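Local coordinates for hemin ABC transporter, periplasmic hemin-binding protein HutB (Vibrio cholerae, PDB 5KHL) that probably binds hemin in the periplasm and delivers it to an ABC transporter for import into the cell, at residues Arg18-Gly23 / Leu39-Val44; Tyr59-Ala64 / Ser79-Pro84; Pro73-Gly78 / Gly95-Val100. All blocks are in the same frame, centred on the assembly; numbering follows the deposited sequence.

Overall arrangement
Interactions 1 and 3 both belong to one parallel four-stranded sheet, in the order 39-42, 19-21, 75-78, 97-100, and their centres lie about 10 Å apart. Strands 19-21 and 75-78 are neighbours in it, and Ala22 N reaches Ile77 O at 2.7 Å, probably as a hydrogen bond. Interaction 2 joins two loops beyond the ends of the strands, with its centre about 12 Å from each of the others. Met82 ties the three together: its SD lies 3.7 Å from Ala22 CB and 3.5 Å from Leu76 CG. The set illustrates how one lobe of a periplasmic binding protein combines a sheet core with loops packed beyond the C-terminal ends of its strands.

Interaction 1 (Arg18-Gly23 / Leu39-Val44); sequences RIVSAG and LVAVDV
Strands 19-21 and 39-42 pair in parallel, Ile19 beside Leu39 and Val20 beside Ala41, and the one-residue shift between these pairs is a beta bulge. The carbonyl of Ile19 marks the irregularity, since its O takes a hydrogen bond from Val40 N (2.9 Å, 172° at the hydrogen) and a weak one from Ala41 N. Past the bulge, Ser21 N donates to Ala41 O at 3.0 Å.

The bulge turns Val40 toward the neighbouring strand, where its two methyls do different work. CG1 lies 3.4 Å above the guanidinium plane of Arg18, over its centre, and the same methyl presses on Arg18 CB. This is possible because the arginine chain bends at chi3 (80°) and folds back across the valine. Its polar end is held by Glu72, whose backbone O accepts from NH2. The second methyl, CG2, approaches Val20 CG2 at 4.0 Å. Leu39 points to the face that carries Ile19 and Ser21; its CD2 reaches between them, 3.5 Å from Ser21 CB and 3.9 Å from Ile19 CG2. At the far end Asp43 CG stands between its own backbone N and carbonyl carbon (chi1 71°), bringing the carboxylate alongside the Ala22-Gly23 peptide, just before helix 24-32. The oxygens themselves bond to the hydroxyls of Ser46 and Thr45, which fix the carboxylate's rotation.

Helix 24-32 connects the two strands as a beta-alpha-beta unit and covers the Ile19, Ser21 and Leu39 face: Ile30 touches Ile19 and Leu39, while Thr27 bonds to Ser21 OG. Along its other edge, strand 19-21 is flanked by strand 75-78, with Leu76 against Val20 and Ala22.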
# COMPACT_ATOMS: atom_id res chain seq x y z
N ARG A 18 -21.50 11.80 -4.74
CA ARG A 18 -20.51 12.02 -5.79
C ARG A 18 -19.14 12.10 -5.13
O ARG A 18 -18.75 13.14 -4.61
CB ARG A 18 -20.83 13.29 -6.59
CG ARG A 18 -22.33 13.46 -6.84
CD ARG A 18 -22.63 14.47 -7.95
NE ARG A 18 -22.46 13.86 -9.26
CZ ARG A 18 -21.46 14.14 -10.08
NH1 ARG A 18 -21.38 13.53 -11.26
NH2 ARG A 18 -20.55 15.02 -9.72
N ILE A 19 -18.43 10.99 -5.12
CA ILE A 19 -17.18 10.91 -4.40
C ILE A 19 -15.95 11.06 -5.30
O ILE A 19 -15.80 10.34 -6.28
CB ILE A 19 -17.06 9.57 -3.65
CG1 ILE A 19 -18.04 9.55 -2.47
CG2 ILE A 19 -15.64 9.33 -3.20
CD1 ILE A 19 -18.27 8.17 -1.89
N VAL A 20 -15.07 12.00 -4.94
CA VAL A 20 -13.71 11.95 -5.44
C VAL A 20 -12.83 11.18 -4.47
O VAL A 20 -12.56 11.63 -3.35
CB VAL A 20 -13.11 13.32 -5.65
CG1 VAL A 20 -11.63 13.19 -6.11
CG2 VAL A 20 -13.94 14.12 -6.68
N SER A 21 -12.40 9.99 -4.89
CA SER A 21 -11.46 9.24 -4.07
C SER A 21 -10.03 9.61 -4.44
O SER A 21 -9.62 9.47 -5.60
CB SER A 21 -11.69 7.75 -4.24
OG SER A 21 -10.55 7.08 -3.77
N ALA A 22 -9.29 10.10 -3.45
CA ALA A 22 -8.00 10.71 -3.70
C ALA A 22 -6.83 9.77 -3.40
O ALA A 22 -5.67 10.19 -3.40
CB ALA A 22 -7.86 11.96 -2.89
N GLY A 23 -7.15 8.51 -3.15
CA GLY A 23 -6.13 7.53 -2.83
C GLY A 23 -6.55 6.10 -3.11
O GLY A 23 -7.70 5.71 -2.86
N LEU A 39 -18.55 6.85 -6.83
CA LEU A 39 -17.37 7.51 -7.36
C LEU A 39 -17.72 8.34 -8.60
O LEU A 39 -18.46 7.88 -9.47
CB LEU A 39 -16.28 6.48 -7.72
CG LEU A 39 -15.53 5.74 -6.62
CD1 LEU A 39 -14.72 4.61 -7.22
CD2 LEU A 39 -14.61 6.69 -5.89
N VAL A 40 -17.18 9.55 -8.65
CA VAL A 40 -17.23 10.37 -9.86
C VAL A 40 -15.83 10.56 -10.42
O VAL A 40 -15.68 10.94 -11.56
CB VAL A 40 -17.84 11.76 -9.60
CG1 VAL A 40 -19.28 11.62 -9.17
CG2 VAL A 40 -17.03 12.53 -8.56
N ALA A 41 -14.82 10.27 -9.61
CA ALA A 41 -13.43 10.43 -10.03
C ALA A 41 -12.49 9.79 -9.02
O ALA A 41 -12.82 9.68 -7.86
CB ALA A 41 -13.10 11.91 -10.20
N VAL A 42 -11.31 9.41 -9.48
CA VAL A 42 -10.31 8.76 -8.65
C VAL A 42 -8.96 9.42 -8.92
O VAL A 42 -8.85 10.23 -9.82
CB VAL A 42 -10.21 7.24 -8.92
CG1 VAL A 42 -11.58 6.62 -8.91
CG2 VAL A 42 -9.54 6.97 -10.26
N ASP A 43 -7.94 9.07 -8.14
CA ASP A 43 -6.63 9.67 -8.33
C ASP A 43 -5.81 8.79 -9.26
O ASP A 43 -6.28 7.73 -9.66
CB ASP A 43 -5.93 9.84 -6.98
CG ASP A 43 -5.50 8.51 -6.40
OD1 ASP A 43 -6.39 7.72 -6.05
OD2 ASP A 43 -4.29 8.25 -6.33
N VAL A 44 -4.59 9.19 -9.61
CA VAL A 44 -3.77 8.42 -10.53
C VAL A 44 -3.43 7.01 -10.01
O VAL A 44 -3.36 6.07 -10.81
CB VAL A 44 -2.44 9.13 -10.87
CG1 VAL A 44 -2.71 10.38 -11.70
CG2 VAL A 44 -1.67 9.47 -9.60

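Interaction 2 (Tyr59-Ala64 / Ser79-Pro84); sequences YHRRLA and SDEMGP
Two loops that each run into a helix meet here: segment 59-64 leads to helix 65-69, and segment 79-84 leads to helix 85-93, with Ala64 and Pro84 at the N-cap positions. The second loop opens with a type I beta turn from Ser79 to Met82, tightened by an ST turn in which Ser79 OG accepts from Glu81 N.

Gly83 is gripped at both its N and its O. Its N donates to His60 O at 2.8 Å, nearly in line with the carbonyl, and its O accepts from Leu63 N at 2.8 Å, in the carbonyl plane on a lone pair. Leu63 CB lies 3.3 Å from that same oxygen, while Pro84, which follows a cis peptide bond, sets its CD 3.5 Å from Leu63 O. Leu63 CD1 also meets Met82 CB.

Glu81 reaches out, extended beyond CG, to two basic side chains. His60 CG stands between its own backbone N and carbonyl carbon (chi1 61°), which turns the ring edge to the carboxylate, and NE2 makes a weak hydrogen bond to Glu81 OE2 of 3.4 Å; the ring and carboxylate planes are only 20° apart. Arg61 runs side by side with Glu81 in the same direction, its chain bent at chi3, and forms a salt bridge to Glu81 OE1, although the position of NH1 is less sure. As modelled, the guanidinium also has His60 NE2 over one face.

Glu81 thus approaches two basic groups that also lie close to each other, and at this partly exposed surface its carboxylate would probably offset the charge of Arg61. The firmer joint is nevertheless the backbone pairing around Gly83, with its two short hydrogen bonds.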
# COMPACT_ATOMS: atom_id res chain seq x y z
N TYR A 59 -2.47 13.65 -8.96
CA TYR A 59 -1.78 13.22 -7.75
C TYR A 59 -2.35 13.97 -6.56
O TYR A 59 -2.49 15.20 -6.60
CB TYR A 59 -0.27 13.47 -7.89
CG TYR A 59 0.38 12.54 -8.89
CD1 TYR A 59 1.40 11.68 -8.51
CD2 TYR A 59 -0.03 12.52 -10.22
CE1 TYR A 59 1.99 10.82 -9.42
CE2 TYR A 59 0.55 11.67 -11.13
CZ TYR A 59 1.56 10.82 -10.73
OH TYR A 59 2.14 9.98 -11.65
N HIS A 60 -2.70 13.23 -5.51
CA HIS A 60 -3.47 13.80 -4.40
C HIS A 60 -2.69 14.90 -3.68
O HIS A 60 -3.27 15.68 -2.93
CB HIS A 60 -3.90 12.71 -3.42
CG HIS A 60 -2.77 11.97 -2.78
ND1 HIS A 60 -2.29 10.78 -3.28
CD2 HIS A 60 -2.02 12.25 -1.69
CE1 HIS A 60 -1.30 10.36 -2.52
NE2 HIS A 60 -1.11 11.24 -1.55
N ARG A 61 -1.38 14.97 -3.93
CA ARG A 61 -0.56 16.05 -3.39
C ARG A 61 -0.66 17.32 -4.24
O ARG A 61 -0.13 18.36 -3.88
CB ARG A 61 0.90 15.61 -3.30
CG ARG A 61 1.27 14.89 -2.05
CD ARG A 61 2.70 14.38 -2.15
NE ARG A 61 2.75 12.94 -2.37
CZ ARG A 61 2.75 12.03 -1.40
NH1 ARG A 61 2.73 12.42 -0.14
NH2 ARG A 61 2.79 10.73 -1.69
N ARG A 62 -1.34 17.21 -5.37
CA ARG A 62 -1.46 18.33 -6.30
C ARG A 62 -2.83 18.29 -6.95
O ARG A 62 -2.97 18.14 -8.17
CB ARG A 62 -0.34 18.28 -7.35
CG ARG A 62 0.94 18.91 -6.83
CD ARG A 62 2.19 18.28 -7.39
NE ARG A 62 3.35 18.72 -6.62
CZ ARG A 62 4.59 18.76 -7.08
NH1 ARG A 62 4.84 18.38 -8.33
NH2 ARG A 62 5.58 19.17 -6.30
N LEU A 63 -3.84 18.42 -6.10
CA LEU A 63 -5.21 18.50 -6.54
C LEU A 63 -5.47 19.88 -7.10
O LEU A 63 -4.92 20.87 -6.60
CB LEU A 63 -6.16 18.18 -5.40
CG LEU A 63 -6.06 16.76 -4.81
CD1 LEU A 63 -7.01 16.65 -3.64
CD2 LEU A 63 -6.40 15.75 -5.86
N ALA A 64 -6.30 19.94 -8.14
CA ALA A 64 -6.72 21.20 -8.76
C ALA A 64 -8.11 21.57 -8.25
O ALA A 64 -9.07 20.83 -8.43
CB ALA A 64 -6.71 21.08 -10.29
N SER A 79 -6.07 10.72 2.17
CA SER A 79 -5.20 10.73 3.34
C SER A 79 -4.88 12.16 3.74
O SER A 79 -5.29 13.10 3.07
CB SER A 79 -3.90 9.98 3.07
OG SER A 79 -3.05 10.73 2.24
N ASP A 80 -4.13 12.32 4.82
CA ASP A 80 -3.79 13.64 5.31
C ASP A 80 -2.76 14.30 4.41
O ASP A 80 -2.30 15.39 4.69
CB ASP A 80 -3.25 13.56 6.74
CG ASP A 80 -1.95 12.79 6.83
OD1 ASP A 80 -1.61 12.06 5.87
OD2 ASP A 80 -1.26 12.91 7.86
N GLU A 81 -2.40 13.61 3.34
CA GLU A 81 -1.48 14.15 2.35
C GLU A 81 -2.20 14.88 1.20
O GLU A 81 -1.55 15.50 0.36
CB GLU A 81 -0.62 13.03 1.77
CG GLU A 81 0.43 12.53 2.71
CD GLU A 81 1.23 11.40 2.11
OE1 GLU A 81 2.40 11.22 2.52
OE2 GLU A 81 0.70 10.69 1.22
N MET A 82 -3.53 14.76 1.14
CA MET A 82 -4.29 15.48 0.13
C MET A 82 -3.90 16.93 0.23
O MET A 82 -3.74 17.45 1.33
CB MET A 82 -5.79 15.34 0.33
CG MET A 82 -6.39 14.03 -0.05
SD MET A 82 -8.16 14.23 0.01
CE MET A 82 -8.45 14.56 1.77
N GLY A 83 -3.74 17.57 -0.91
CA GLY A 83 -3.35 18.96 -0.94
C GLY A 83 -3.29 19.42 -2.38
O GLY A 83 -3.65 18.66 -3.28
N PRO A 84 -2.83 20.66 -2.60
CA PRO A 84 -2.40 21.57 -1.53
C PRO A 84 -3.55 22.09 -0.67
O PRO A 84 -4.73 21.94 -1.04
CB PRO A 84 -1.73 22.71 -2.30
CG PRO A 84 -2.46 22.74 -3.57
CD PRO A 84 -2.72 21.30 -3.92

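Interaction 3 (Pro73-Gly78 / Gly95-Val100); sequences PTHLIG and GIQVNV
The His75 ring meets the side chains of Gln97 and Asn99 in two different ways. Asn99 ND2 comes to the ring edge, close to its plane, and donates to His75 ND1 across 3.3 Å. The amide is nearly coplanar with the ring, at 25°, and ND1 in turn lies close to the amide plane, while the bond is bent, with 147° at the hydrogen. Because ND1 accepts here, the proton of a neutral ring would be expected on NE2. Gln97 instead runs side by side with the histidine, its amide turned 54° from the ring plane and its NE2 approaching His75 CE1 obliquely at 3.1 Å. The histidine's first torsion places the ring beside its own backbone N, near Gln97 CB, which lies 3.5 Å from His75 ND1.

Next along this face, Asn99 ND2 also touches Ile77 CG1, at 3.5 Å, besides meeting the ring edge at ND1. At the start of the strands Ile96 sends CD1 over the Pro73 ring, 3.8 Å from CG. On the opposite face Leu76 CD2 touches Val98 CG1, with Leu88 and Leu91 of helix 85-93 packed on the leucine.

The backbones form a parallel ladder from His75 to Gly78, with Thr74 O accepting from Gln97 N just before it. Leu76 bonds both ways: its N donates to Gln97 O at 2.7 Å, and its O accepts from Asn99 N. Ile117 and Ile120 of helix 107-120 cover the face of His75 and Ile77. Strands 75-78 and 97-100 thus make, with helix 85-93 between them, a beta-alpha-beta crossover at the edge of the parallel sheet, an arrangement typical of the alpha/beta lobes of periplasmic binding proteins.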
# COMPACT_ATOMS: atom_id res chain seq x y z
N PRO A 73 -18.62 17.47 -6.98
CA PRO A 73 -18.56 16.35 -6.05
C PRO A 73 -19.23 16.73 -4.73
O PRO A 73 -19.50 17.91 -4.51
CB PRO A 73 -17.05 16.13 -5.87
CG PRO A 73 -16.50 17.49 -5.97
CD PRO A 73 -17.37 18.25 -6.95
N THR A 74 -19.51 15.75 -3.89
CA THR A 74 -20.03 16.01 -2.55
C THR A 74 -18.99 15.67 -1.50
O THR A 74 -18.99 16.21 -0.39
CB THR A 74 -21.30 15.22 -2.30
OG1 THR A 74 -20.98 13.82 -2.35
CG2 THR A 74 -22.32 15.54 -3.38
N HIS A 75 -18.08 14.77 -1.87
CA HIS A 75 -17.01 14.37 -0.98
C HIS A 75 -15.68 14.34 -1.71
O HIS A 75 -15.61 14.01 -2.91
CB HIS A 75 -17.29 12.99 -0.40
CG HIS A 75 -18.54 12.91 0.40
ND1 HIS A 75 -18.56 12.96 1.77
CD2 HIS A 75 -19.84 12.79 0.01
CE1 HIS A 75 -19.81 12.87 2.20
NE2 HIS A 75 -20.60 12.77 1.15
N LEU A 76 -14.64 14.73 -0.98
CA LEU A 76 -13.28 14.45 -1.38
C LEU A 76 -12.70 13.66 -0.24
O LEU A 76 -12.59 14.18 0.87
CB LEU A 76 -12.47 15.70 -1.64
CG LEU A 76 -10.96 15.47 -1.69
CD1 LEU A 76 -10.56 14.61 -2.90
CD2 LEU A 76 -10.21 16.78 -1.72
N ILE A 77 -12.34 12.41 -0.52
CA ILE A 77 -11.84 11.52 0.50
C ILE A 77 -10.40 11.14 0.19
O ILE A 77 -10.10 10.64 -0.89
CB ILE A 77 -12.72 10.25 0.61
CG1 ILE A 77 -14.18 10.61 0.85
CG2 ILE A 77 -12.24 9.35 1.75
CD1 ILE A 77 -15.12 9.42 0.66
N GLY A 78 -9.52 11.33 1.16
CA GLY A 78 -8.17 10.85 1.00
C GLY A 78 -7.38 10.91 2.28
O GLY A 78 -7.95 11.11 3.36
N GLY A 95 -18.48 23.94 0.04
CA GLY A 95 -19.44 22.98 0.59
C GLY A 95 -19.16 21.51 0.33
O GLY A 95 -20.02 20.66 0.61
N ILE A 96 -17.98 21.21 -0.21
CA ILE A 96 -17.56 19.82 -0.40
C ILE A 96 -17.05 19.22 0.91
O ILE A 96 -16.19 19.80 1.58
CB ILE A 96 -16.43 19.70 -1.45
CG1 ILE A 96 -16.60 20.70 -2.61
CG2 ILE A 96 -16.32 18.26 -1.93
CD1 ILE A 96 -17.54 20.28 -3.69
N GLN A 97 -17.57 18.05 1.29
CA GLN A 97 -17.02 17.35 2.45
C GLN A 97 -15.61 16.84 2.15
O GLN A 97 -15.40 16.03 1.24
CB GLN A 97 -17.92 16.19 2.88
CG GLN A 97 -18.92 16.51 3.99
CD GLN A 97 -19.36 15.27 4.77
OE1 GLN A 97 -18.61 14.73 5.59
NE2 GLN A 97 -20.58 14.82 4.52
N VAL A 98 -14.63 17.32 2.91
CA VAL A 98 -13.26 16.88 2.72
C VAL A 98 -12.85 15.95 3.86
O VAL A 98 -12.56 16.41 4.97
CB VAL A 98 -12.29 18.09 2.60
CG1 VAL A 98 -10.87 17.61 2.38
CG2 VAL A 98 -12.71 19.01 1.46
N ASN A 99 -12.87 14.65 3.58
CA ASN A 99 -12.60 13.62 4.58
C ASN A 99 -11.19 13.09 4.55
O ASN A 99 -10.81 12.34 3.65
CB ASN A 99 -13.54 12.44 4.40
CG ASN A 99 -14.97 12.85 4.37
OD1 ASN A 99 -15.51 13.31 5.39
ND2 ASN A 99 -15.61 12.71 3.22
N VAL A 100 -10.42 13.48 5.56
CA VAL A 100 -9.13 12.89 5.81
C VAL A 100 -9.35 11.58 6.56
O VAL A 100 -10.15 11.50 7.50
CB VAL A 100 -8.22 13.84 6.59
CG1 VAL A 100 -6.91 13.11 7.02
CG2 VAL A 100 -7.94 15.09 5.75